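PDB 6MLX: leucine-rich repeat protein TpLRR from Treponema pallidum, which is of unknown function but folds as a secreted, probably periplasmic leucine-rich repeat protein, an architecture that commonly serves in binding other molecules. Local coordinates for residues 5-8 against 9-12; 198-201 against 202-205. All coordinates share one frame; numbering follows the deposited sequence.

Contact 1: residues 5-8 against 9-12; sequences ETPA and KFFQ
The ring of Phe10 meets Pro7 at its edge. Pro7 CG lies near the ring plane, 3.5 Å from Phe10 CD1, and approaches the CD1-CE1 side of the ring. The methyl of Thr6 stands obliquely to the same ring, with CG2 4.0 Å from Phe10 CD1. At the edge of the Phe11 ring lie the carbonyl oxygens of Thr6 and Ala8. The Thr6 oxygen sits in the ring plane, 3.7 Å from Phe11 CE2. The Pro7 oxygen comes in obliquely, 3.6 Å from the same Phe11 CE2. Thr6 and Phe11 cross at about a right angle, and Thr6 CG2 touches Phe11 CE2 at 3.7 Å. This contact follows from the Thr6 torsion. CG2 is anti to the backbone N and OG1 is swung beside that N (chi1 -55°), where the hydroxyl bonds to the backbone N of Val35. The backbone makes one short 3-10 turn at residues 8-10, just before strand 11-15. Phe10 N donates to Pro7 O at 3.2 Å, and Phe11 N donates to Ala8 O at 2.8 Å. Both are i to i+3 bonds, fairly straight at the hydrogen (163° and 160°). The second bond ends the turn where the strand begins. That strand pairs antiparallel with strand 22-27 at the N-terminal end of the repeat array. Phe11 is buried there among Ile24, Tyr27, Val34 and Leu36. The side-chain contacts are apolar, while backbone hydrogen bonds hold the turn. The Thr6 and Ala8 oxygens face the weakly positive C-H rim of Phe11. Such approaches are probably mildly favourable, and they let the polar backbone of the turn lie against a buried aromatic side chain.

Contact 2: residues 198-201 against 202-205; sequences PDVL and KRSV
Arg203 folds back over the first turn of the helix, and one face of its guanidinium overlaps the backbone of Asp199 and Val200. Asp199 O lies 3.7 Å from that plane and Val200 CA 3.8 Å, both displaced toward the rim of the group. The chain reaches this place because it bends at chi3 (-62°). Arg203 NH1 then comes within 3.5 Å of Asp199 CB, while NH2 passes Val200 CG2, and the two side chains, Arg203 and Val200, cross at about a right angle. Asp199 OD1 is 4.7 Å from Lys202 NZ and 4.8 Å from Arg203 NH1, too far for a salt bridge, though the opposite charges may still attract weakly. The setting is the N-terminal part of helix 199-207, near the C-terminal end of the leucine-rich repeat array, with Pro198 at the N-cap position. Four successive i to i+4 backbone bonds build it. The first joins Lys202 N to Pro198 O and the last Val205 N to Leu201 O. Ser204 turns its hydroxyl back on the helix. Its OG lies between the backbone N and the carbonyl carbon (chi1 54°), 3.0 Å from Leu201 O and 3.2 Å from Val200 O. Either oxygen could take the one proton. Next to the serine, Leu201 CD1 meets Val205 CG2 at 4.1 Å, the two side chains crossing obliquely. Val205 continues inward onto Leu180, Phe191 and Tyr210, and Lys202 touches Phe214 with its side chain.

How the contacts relate
The two contacts lie on opposite sides of the chain's centre, with their own centres about 49 Å apart and their nearest atoms about 39 Å apart. They share no element. Contact 1 belongs to the turn that leads into the first strand, and contact 2 to the helix near the C-terminus. Contact 1 is partly buried, and two phenyl rings and two backbone bonds carry it. Contact 2 is largely a surface contact, with charged side chains on the outside of a helix and only Val205 buried. The backbone bonding differs too: i to i+3 in the 3-10 turn, i to i+4 in the helix. Each sits toward one end of the repeat array.

Contact 1: residues 5-8 against 9-12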
# COMPACT_ATOMS: atom_id res chain seq x y z
N GLU A 5 7.50 12.99 18.45
CA GLU A 5 6.07 13.05 18.09
C GLU A 5 5.47 14.40 17.76
O GLU A 5 5.58 15.36 18.53
CB GLU A 5 5.23 12.42 19.21
CG GLU A 5 5.47 10.93 19.37
CD GLU A 5 4.53 10.26 20.35
OE1 GLU A 5 3.71 10.96 21.02
OE2 GLU A 5 4.59 9.02 20.46
N THR A 6 4.77 14.46 16.62
CA THR A 6 4.04 15.67 16.23
C THR A 6 2.93 15.94 17.23
O THR A 6 2.10 15.05 17.49
CB THR A 6 3.46 15.48 14.83
OG1 THR A 6 4.50 15.13 13.92
CG2 THR A 6 2.76 16.76 14.37
N PRO A 7 2.85 17.15 17.80
CA PRO A 7 1.88 17.40 18.87
C PRO A 7 0.45 17.24 18.38
O PRO A 7 0.13 17.46 17.21
CB PRO A 7 2.16 18.85 19.28
CG PRO A 7 2.76 19.46 18.06
CD PRO A 7 3.61 18.36 17.46
N ALA A 8 -0.44 16.86 19.31
CA ALA A 8 -1.80 16.52 18.93
C ALA A 8 -2.54 17.67 18.27
O ALA A 8 -3.48 17.43 17.50
CB ALA A 8 -2.59 16.03 20.14
N LYS A 9 -2.14 18.92 18.54
CA LYS A 9 -2.93 20.06 18.06
C LYS A 9 -2.91 20.18 16.54
O LYS A 9 -3.79 20.85 15.98
CB LYS A 9 -2.44 21.36 18.71
CG LYS A 9 -1.01 21.75 18.37
CD LYS A 9 -0.60 22.95 19.20
CE LYS A 9 0.28 23.91 18.42
NZ LYS A 9 0.54 25.17 19.19
N PHE A 10 -1.97 19.53 15.86
CA PHE A 10 -2.00 19.49 14.40
C PHE A 10 -2.93 18.42 13.84
O PHE A 10 -3.01 18.29 12.61
CB PHE A 10 -0.57 19.29 13.86
CG PHE A 10 0.33 20.48 14.07
CD1 PHE A 10 1.30 20.47 15.07
CD2 PHE A 10 0.21 21.61 13.28
CE1 PHE A 10 2.13 21.57 15.27
CE2 PHE A 10 1.03 22.72 13.48
CZ PHE A 10 2.00 22.70 14.47
N PHE A 11 -3.66 17.66 14.68
CA PHE A 11 -4.60 16.65 14.20
C PHE A 11 -6.01 16.87 14.74
O PHE A 11 -6.18 17.23 15.91
CB PHE A 11 -4.17 15.22 14.59
CG PHE A 11 -2.77 14.90 14.23
CD1 PHE A 11 -2.47 14.40 12.98
CD2 PHE A 11 -1.75 15.13 15.14
CE1 PHE A 11 -1.17 14.12 12.64
CE2 PHE A 11 -0.44 14.86 14.81
CZ PHE A 11 -0.15 14.34 13.55
N GLN A 12 -7.00 16.62 13.89
CA GLN A 12 -8.35 16.33 14.31
C GLN A 12 -8.51 14.82 14.44
O GLN A 12 -7.98 14.05 13.62
CB GLN A 12 -9.37 16.88 13.31
CG GLN A 12 -9.20 18.36 13.06
CD GLN A 12 -10.26 18.95 12.16
OE1 GLN A 12 -10.97 18.23 11.44
NE2 GLN A 12 -10.38 20.27 12.19

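Contact 2: residues 198-201 against 202-205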
# COMPACT_ATOMS: atom_id res chain seq x y z
N PRO A 198 10.03 -11.08 -18.50
CA PRO A 198 10.90 -12.01 -19.24
C PRO A 198 10.13 -13.22 -19.76
O PRO A 198 9.07 -13.59 -19.25
CB PRO A 198 11.93 -12.44 -18.18
CG PRO A 198 11.80 -11.46 -17.07
CD PRO A 198 10.40 -10.98 -17.08
N ASP A 199 10.70 -13.85 -20.78
CA ASP A 199 10.02 -14.97 -21.43
C ASP A 199 9.80 -16.14 -20.47
O ASP A 199 8.74 -16.77 -20.49
CB ASP A 199 10.79 -15.44 -22.66
CG ASP A 199 10.54 -14.56 -23.86
OD1 ASP A 199 9.35 -14.40 -24.24
OD2 ASP A 199 11.52 -14.04 -24.41
N VAL A 200 10.80 -16.45 -19.64
CA VAL A 200 10.63 -17.56 -18.71
C VAL A 200 9.48 -17.27 -17.74
O VAL A 200 8.69 -18.16 -17.39
CB VAL A 200 11.96 -17.86 -17.98
CG1 VAL A 200 12.18 -16.94 -16.78
CG2 VAL A 200 12.03 -19.34 -17.55
N LEU A 201 9.32 -16.00 -17.37
CA LEU A 201 8.20 -15.63 -16.51
C LEU A 201 6.87 -15.80 -17.23
O LEU A 201 5.98 -16.51 -16.75
CB LEU A 201 8.38 -14.19 -16.01
CG LEU A 201 7.28 -13.71 -15.07
CD1 LEU A 201 7.01 -14.75 -13.97
CD2 LEU A 201 7.66 -12.37 -14.48
N LYS A 202 6.74 -15.17 -18.41
CA LYS A 202 5.53 -15.31 -19.22
C LYS A 202 5.13 -16.78 -19.42
O LYS A 202 3.95 -17.12 -19.38
CB LYS A 202 5.74 -14.65 -20.58
CG LYS A 202 5.72 -13.13 -20.59
CD LYS A 202 6.08 -12.64 -21.99
CE LYS A 202 5.99 -11.13 -22.12
NZ LYS A 202 6.73 -10.65 -23.33
N ARG A 203 6.12 -17.66 -19.62
CA ARG A 203 5.78 -19.07 -19.83
C ARG A 203 5.28 -19.72 -18.55
O ARG A 203 4.32 -20.50 -18.60
CB ARG A 203 6.99 -19.84 -20.38
CG ARG A 203 7.28 -19.55 -21.85
CD ARG A 203 8.22 -20.58 -22.48
NE ARG A 203 9.53 -20.61 -21.83
CZ ARG A 203 10.55 -19.83 -22.17
NH1 ARG A 203 10.40 -18.92 -23.13
NH2 ARG A 203 11.71 -19.93 -21.53
N SER A 204 5.92 -19.46 -17.41
CA SER A 204 5.42 -20.11 -16.20
C SER A 204 4.05 -19.56 -15.79
O SER A 204 3.24 -20.29 -15.20
CB SER A 204 6.45 -20.00 -15.06
OG SER A 204 6.82 -18.66 -14.82
N VAL A 205 3.75 -18.32 -16.19
CA VAL A 205 2.44 -17.75 -15.93
C VAL A 205 1.38 -18.37 -16.85
O VAL A 205 0.27 -18.69 -16.40
CB VAL A 205 2.48 -16.21 -16.09
CG1 VAL A 205 1.10 -15.66 -16.30
CG2 VAL A 205 3.10 -15.57 -14.84